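Long-range contacts in collagen adhesin (Enterococcus faecalis, PDB 2OKM), which probably binds collagen at the bacterial surface through this N2 region, the collagen-binding subdomain of a larger cell-wall-linked adhesin: residues F72-G78 / L90-K96; F54-N60 / T100-Y106. All coordinates share one frame; numbering follows the deposited sequence.

Contact 1: residues F72-G78 / L90-K96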
# COMPACT_ATOMS: atom_id res chain seq x y z
N PHE A 72 -10.30 0.64 -9.21
CA PHE A 72 -8.89 0.96 -9.40
C PHE A 72 -8.39 0.27 -10.67
O PHE A 72 -7.69 0.86 -11.49
CB PHE A 72 -8.11 0.47 -8.17
CG PHE A 72 -6.61 0.61 -8.28
CD1 PHE A 72 -5.99 1.85 -8.10
CD2 PHE A 72 -5.81 -0.50 -8.53
CE1 PHE A 72 -4.60 1.97 -8.16
CE2 PHE A 72 -4.42 -0.40 -8.59
CZ PHE A 72 -3.81 0.84 -8.41
N GLU A 73 -8.76 -1.00 -10.82
CA GLU A 73 -8.34 -1.76 -11.98
C GLU A 73 -9.13 -1.41 -13.24
O GLU A 73 -8.55 -1.26 -14.32
CB GLU A 73 -8.45 -3.26 -11.68
CG GLU A 73 -7.46 -3.72 -10.63
CD GLU A 73 -7.57 -5.19 -10.32
OE1 GLU A 73 -6.58 -5.77 -9.83
OE2 GLU A 73 -8.65 -5.78 -10.55
N GLN A 74 -10.44 -1.26 -13.10
CA GLN A 74 -11.30 -0.93 -14.23
C GLN A 74 -10.92 0.42 -14.85
O GLN A 74 -11.00 0.59 -16.07
CB GLN A 74 -12.76 -0.91 -13.79
CG GLN A 74 -13.79 -0.84 -14.92
CD GLN A 74 -13.82 0.50 -15.62
OE1 GLN A 74 -13.97 1.54 -14.98
NE2 GLN A 74 -13.67 0.49 -16.94
N GLN A 75 -10.50 1.36 -14.02
CA GLN A 75 -10.14 2.69 -14.50
C GLN A 75 -8.70 2.84 -15.00
O GLN A 75 -8.27 3.95 -15.33
CB GLN A 75 -10.43 3.73 -13.41
CG GLN A 75 -11.93 3.94 -13.20
CD GLN A 75 -12.24 4.91 -12.09
OE1 GLN A 75 -11.62 5.96 -11.97
NE2 GLN A 75 -13.23 4.57 -11.27
N GLY A 76 -7.98 1.73 -15.07
CA GLY A 76 -6.62 1.76 -15.57
C GLY A 76 -5.53 2.33 -14.69
O GLY A 76 -4.52 2.83 -15.19
N TYR A 77 -5.71 2.26 -13.37
CA TYR A 77 -4.70 2.77 -12.45
C TYR A 77 -3.63 1.73 -12.15
O TYR A 77 -2.49 2.06 -11.85
CB TYR A 77 -5.32 3.19 -11.12
CG TYR A 77 -6.03 4.51 -11.14
CD1 TYR A 77 -7.42 4.58 -11.25
CD2 TYR A 77 -5.32 5.71 -11.01
CE1 TYR A 77 -8.08 5.80 -11.24
CE2 TYR A 77 -5.99 6.94 -11.00
CZ TYR A 77 -7.36 6.97 -11.12
OH TYR A 77 -8.03 8.18 -11.09
N GLY A 78 -4.00 0.45 -12.22
CA GLY A 78 -3.03 -0.58 -11.92
C GLY A 78 -3.67 -1.94 -11.76
O GLY A 78 -4.78 -2.19 -12.23
N LEU A 90 1.25 -5.37 -5.86
CA LEU A 90 0.41 -4.27 -6.32
C LEU A 90 1.20 -3.35 -7.23
O LEU A 90 2.27 -2.86 -6.87
CB LEU A 90 -0.13 -3.49 -5.12
CG LEU A 90 -1.00 -2.26 -5.38
CD1 LEU A 90 -2.21 -2.64 -6.21
CD2 LEU A 90 -1.43 -1.66 -4.04
N ARG A 91 0.67 -3.12 -8.43
CA ARG A 91 1.32 -2.26 -9.41
C ARG A 91 0.46 -1.05 -9.77
O ARG A 91 -0.76 -1.17 -9.91
CB ARG A 91 1.62 -3.06 -10.67
CG ARG A 91 2.13 -2.23 -11.83
CD ARG A 91 2.46 -3.13 -13.00
NE ARG A 91 3.43 -4.18 -12.69
CZ ARG A 91 4.71 -4.16 -13.05
NH1 ARG A 91 5.17 -3.13 -13.73
NH2 ARG A 91 5.52 -5.18 -12.76
N PHE A 92 1.10 0.10 -9.89
CA PHE A 92 0.44 1.35 -10.28
C PHE A 92 1.03 1.69 -11.63
O PHE A 92 2.26 1.85 -11.75
CB PHE A 92 0.76 2.48 -9.30
CG PHE A 92 0.31 2.21 -7.89
CD1 PHE A 92 -0.90 2.71 -7.43
CD2 PHE A 92 1.11 1.47 -7.03
CE1 PHE A 92 -1.32 2.46 -6.12
CE2 PHE A 92 0.70 1.21 -5.72
CZ PHE A 92 -0.52 1.71 -5.27
N TYR A 93 0.19 1.80 -12.66
CA TYR A 93 0.69 2.12 -13.99
C TYR A 93 1.22 3.55 -14.06
O TYR A 93 0.67 4.47 -13.46
CB TYR A 93 -0.41 1.90 -15.04
CG TYR A 93 -0.95 0.48 -15.07
CD1 TYR A 93 -0.11 -0.62 -14.92
CD2 TYR A 93 -2.31 0.25 -15.29
CE1 TYR A 93 -0.61 -1.92 -14.97
CE2 TYR A 93 -2.82 -1.06 -15.35
CZ TYR A 93 -1.96 -2.13 -15.19
OH TYR A 93 -2.45 -3.42 -15.24
N ARG A 94 2.30 3.71 -14.82
CA ARG A 94 2.98 4.98 -14.99
C ARG A 94 2.09 6.21 -15.23
O ARG A 94 2.12 7.16 -14.45
CB ARG A 94 3.99 4.86 -16.14
CG ARG A 94 5.04 5.95 -16.23
CD ARG A 94 4.49 7.27 -16.74
NE ARG A 94 5.56 8.23 -17.02
CZ ARG A 94 6.18 8.36 -18.18
NH1 ARG A 94 5.85 7.58 -19.21
NH2 ARG A 94 7.15 9.26 -18.33
N ASP A 95 1.32 6.19 -16.31
CA ASP A 95 0.50 7.34 -16.65
C ASP A 95 -0.36 7.97 -15.57
O ASP A 95 -0.24 9.17 -15.31
CB ASP A 95 -0.37 7.04 -17.88
CG ASP A 95 0.35 7.31 -19.18
OD1 ASP A 95 -0.32 7.43 -20.22
OD2 ASP A 95 1.60 7.40 -19.15
N LYS A 96 -1.22 7.19 -14.93
CA LYS A 96 -2.08 7.75 -13.91
C LYS A 96 -1.39 7.95 -12.56
O LYS A 96 -1.98 8.52 -11.63
CB LYS A 96 -3.36 6.92 -13.77
CG LYS A 96 -4.27 7.07 -15.00
CD LYS A 96 -5.68 6.55 -14.77
CE LYS A 96 -6.55 6.80 -16.00
NZ LYS A 96 -7.98 6.45 -15.80
O HOH W 1 -1.54 4.69 -11.69
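Phe72 and Phe92 meet on the buried side of this contact, where CZ of Phe72 lies 3.6 Å from CD1 of Phe92. The ring planes stand at 80°, with Phe92 CD1 near the plane of the Phe72 ring at its edge. Phe72 has CG anti to its backbone N (chi1 174°), which carries the ring from helix 69-74 over to strand 87-92, where CD1 of Leu90 also touches it. The packing continues into the core: Phe72 stacks on Phe56, and Phe92 meets Phe102.

Between the rings and the surface, the backbones close up. Tyr77 O accepts a bond from Tyr93 N at 2.8 Å, the donor tilted 32° from the carbonyl plane, and also accepts a hydrogen bond from a water that donates a second one to Tyr93 O. Gly78 pairs with Phe92 as an antiparallel non-hydrogen-bonded pair. Gly78 CA sits 3.1 Å from Arg91 O in a CA-H...O contact, and the same CA lies over one face of the Tyr93 ring, 3.6 Å from the centroid.

The solvent side is looser; much of it is covered by one long side chain, that of Lys96. Exposed Lys96 runs extended beyond CG across the Tyr77 ring, its CD 3.9 Å from the centroid in a CH-pi contact. Lys96 NZ reaches over the Tyr77 ring at 4.9 Å from the centroid, a cation-pi geometry, and donates to Gln75 O at 2.6 Å. Tyr77 OH and Gln75 OE1 are both hydrogen-bonded to Lys65 NZ.

Gly76, at positive phi, is the C-prime residue of the Schellman motif that ends the helix. The carbonyl of Gln75, just before it, thus receives a cation where the helix stops, an arrangement that probably favours the charged ammonium, although Lys65 brings a second positive charge nearby.

Contact 2: residues F54-N60 / T100-Y106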
# COMPACT_ATOMS: atom_id res chain seq x y z
N PHE A 54 -9.63 -3.58 0.37
CA PHE A 54 -8.88 -2.49 -0.25
C PHE A 54 -9.65 -1.29 -0.78
O PHE A 54 -10.66 -1.44 -1.46
CB PHE A 54 -8.02 -3.02 -1.40
CG PHE A 54 -6.84 -3.84 -0.96
CD1 PHE A 54 -7.01 -5.13 -0.45
CD2 PHE A 54 -5.56 -3.33 -1.06
CE1 PHE A 54 -5.91 -5.89 -0.05
CE2 PHE A 54 -4.45 -4.08 -0.67
CZ PHE A 54 -4.63 -5.36 -0.16
N THR A 55 -9.17 -0.09 -0.45
CA THR A 55 -9.75 1.14 -0.98
C THR A 55 -8.56 2.01 -1.37
O THR A 55 -7.49 1.92 -0.76
CB THR A 55 -10.66 1.90 0.02
OG1 THR A 55 -9.89 2.38 1.13
CG2 THR A 55 -11.78 1.01 0.52
N PHE A 56 -8.76 2.84 -2.38
CA PHE A 56 -7.70 3.71 -2.87
C PHE A 56 -8.09 5.18 -2.81
O PHE A 56 -9.08 5.61 -3.41
CB PHE A 56 -7.34 3.32 -4.31
CG PHE A 56 -6.79 1.93 -4.45
CD1 PHE A 56 -7.63 0.82 -4.36
CD2 PHE A 56 -5.43 1.72 -4.65
CE1 PHE A 56 -7.13 -0.47 -4.47
CE2 PHE A 56 -4.91 0.43 -4.77
CZ PHE A 56 -5.76 -0.67 -4.67
N ASP A 57 -7.27 5.94 -2.08
CA ASP A 57 -7.43 7.38 -1.87
C ASP A 57 -6.47 8.02 -2.87
O ASP A 57 -5.27 8.11 -2.60
CB ASP A 57 -7.02 7.69 -0.43
CG ASP A 57 -7.14 9.15 -0.05
OD1 ASP A 57 -7.36 9.99 -0.94
OD2 ASP A 57 -6.99 9.44 1.16
N ILE A 58 -7.00 8.44 -4.02
CA ILE A 58 -6.19 8.98 -5.11
C ILE A 58 -6.32 10.49 -5.27
O ILE A 58 -7.42 11.01 -5.44
CB ILE A 58 -6.58 8.29 -6.43
CG1 ILE A 58 -6.66 6.78 -6.21
CG2 ILE A 58 -5.56 8.61 -7.52
CD1 ILE A 58 -7.08 6.00 -7.44
N VAL A 59 -5.19 11.19 -5.23
CA VAL A 59 -5.21 12.64 -5.32
C VAL A 59 -4.18 13.28 -6.24
O VAL A 59 -3.00 12.91 -6.24
CB VAL A 59 -5.01 13.26 -3.91
CG1 VAL A 59 -5.07 14.78 -3.98
CG2 VAL A 59 -6.05 12.73 -2.94
N ASN A 60 -4.63 14.24 -7.04
CA ASN A 60 -3.73 15.02 -7.89
C ASN A 60 -4.32 16.43 -7.95
O ASN A 60 -5.35 16.69 -7.33
CB ASN A 60 -3.54 14.40 -9.29
CG ASN A 60 -4.83 14.22 -10.05
OD1 ASN A 60 -5.71 15.08 -10.02
ND2 ASN A 60 -4.94 13.10 -10.75
N THR A 100 0.59 12.03 -8.96
CA THR A 100 -0.58 11.56 -8.24
C THR A 100 -0.21 10.71 -7.03
O THR A 100 0.66 9.85 -7.11
CB THR A 100 -1.49 10.75 -9.20
OG1 THR A 100 -1.85 11.56 -10.32
CG2 THR A 100 -2.75 10.28 -8.49
N SER A 101 -0.88 10.96 -5.91
CA SER A 101 -0.62 10.19 -4.70
C SER A 101 -1.71 9.15 -4.48
O SER A 101 -2.86 9.34 -4.88
CB SER A 101 -0.54 11.12 -3.48
OG SER A 101 -1.78 11.75 -3.24
N PHE A 102 -1.33 8.05 -3.84
CA PHE A 102 -2.26 6.98 -3.54
C PHE A 102 -2.10 6.54 -2.09
O PHE A 102 -0.99 6.25 -1.66
CB PHE A 102 -1.98 5.73 -4.39
CG PHE A 102 -2.02 5.96 -5.87
CD1 PHE A 102 -3.14 5.59 -6.61
CD2 PHE A 102 -0.93 6.51 -6.54
CE1 PHE A 102 -3.18 5.78 -8.00
CE2 PHE A 102 -0.95 6.70 -7.92
CZ PHE A 102 -2.08 6.33 -8.65
N ILE A 103 -3.19 6.52 -1.33
CA ILE A 103 -3.12 6.00 0.02
C ILE A 103 -4.00 4.76 -0.08
O ILE A 103 -5.21 4.85 -0.30
CB ILE A 103 -3.65 6.96 1.08
CG1 ILE A 103 -2.69 8.14 1.22
CG2 ILE A 103 -3.77 6.23 2.43
CD1 ILE A 103 -3.14 9.20 2.20
N VAL A 104 -3.37 3.60 0.03
CA VAL A 104 -4.08 2.33 -0.06
C VAL A 104 -4.39 1.86 1.34
O VAL A 104 -3.49 1.67 2.16
CB VAL A 104 -3.24 1.26 -0.78
CG1 VAL A 104 -4.08 0.01 -1.03
CG2 VAL A 104 -2.70 1.81 -2.09
N ARG A 105 -5.68 1.67 1.62
CA ARG A 105 -6.11 1.20 2.92
C ARG A 105 -6.65 -0.22 2.80
O ARG A 105 -7.39 -0.53 1.88
CB ARG A 105 -7.23 2.10 3.47
CG ARG A 105 -6.81 3.51 3.88
CD ARG A 105 -8.01 4.29 4.39
NE ARG A 105 -7.63 5.57 4.99
CZ ARG A 105 -7.27 6.65 4.31
NH1 ARG A 105 -7.23 6.63 2.98
NH2 ARG A 105 -6.93 7.77 4.95
N TYR A 106 -6.25 -1.08 3.73
CA TYR A 106 -6.75 -2.44 3.76
C TYR A 106 -6.57 -2.96 5.18
O TYR A 106 -5.79 -2.41 5.95
CB TYR A 106 -6.02 -3.34 2.75
CG TYR A 106 -4.56 -3.62 3.05
CD1 TYR A 106 -4.18 -4.70 3.84
CD2 TYR A 106 -3.56 -2.81 2.51
CE1 TYR A 106 -2.84 -4.97 4.10
CE2 TYR A 106 -2.21 -3.06 2.76
CZ TYR A 106 -1.86 -4.14 3.55
OH TYR A 106 -0.53 -4.40 3.80
O HOH W 2 -7.84 4.67 1.03
O HOH W 3 -3.54 10.24 -1.70
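Backbone hydrogen bonding between Thr55 and Arg105, Asp57 and Ile103, and Val59 and Ser101 sets the register. Each is an antiparallel hydrogen-bonded pair joined by two N-H...O bonds of 2.9 to 3.0 Å between backbone N and O. The axes of strands 55-59 and 101-106 approach to 4.6 Å at 164°. CA-H...O contacts fill the intervening positions, such as Phe102 CA to Asp57 O at 3.3 Å.

Aromatic and apolar contacts occupy the face carrying Phe56, Ile58, Phe102 and Val104, with Phe54 and Tyr106 at one end. Tyr106 CB lies over the centre of the Phe54 ring, 3.5 Å from its centroid. The ring planes are only 14° from parallel, but the rings are displaced so far that little of one covers the other. Tyr106 CG sits between backbone N and carbonyl carbon (chi1 68°), which turns the side chain alongside Phe54, both pointing the same way. Val104 straddles two rings: CG1 touches the edge of Phe54 and lies over one face of Phe56, while CG2 meets Phe56 CE2. Ile58 CG2 and Thr100 CG2 are tightly packed, 3.4 Å apart.

Polar contacts lie on the other face. Asp57 OD2 and Arg105 NH1 form a salt bridge whose 3.4 Å hydrogen bond is weak, although carboxylate and guanidinium are nearly coplanar. Arg105 NH1 also donates to a water oxygen at 2.8 Å, which in turn donates to Ile103 O and is bonded to Thr55 OG1. A second water links Asp57 O to Ser101 OG.

Strand 55-59 also pairs with 64-68, and 101-110 with 19-26, so both strands are interior to one antiparallel sheet. One face packs against Phe72, Phe88 and Phe92, consistent with the beta-sandwich fold of collagen-binding adhesin domains.

From the N terminus, the chain reaches 54-60 first, the opening strand of contact 2, then strand 64-68 and helix 69-74, whose end begins contact 1. Strands 78-82 and 87-92 bring it back within 11 intervening residues to close contact 1. Helix 94-97 leads into 100-106, which closes contact 2 after 39 residues, so contact 1 is nested inside the larger loop and the two do not cross. Their centres are about 11 Å apart. Contact 1 ties the helix end to the five-stranded sheet, and contact 2 joins two strands of the other sheet. They touch directly: Phe92 CE1 lies 3.6 Å from Phe102 CG, linking the sheets.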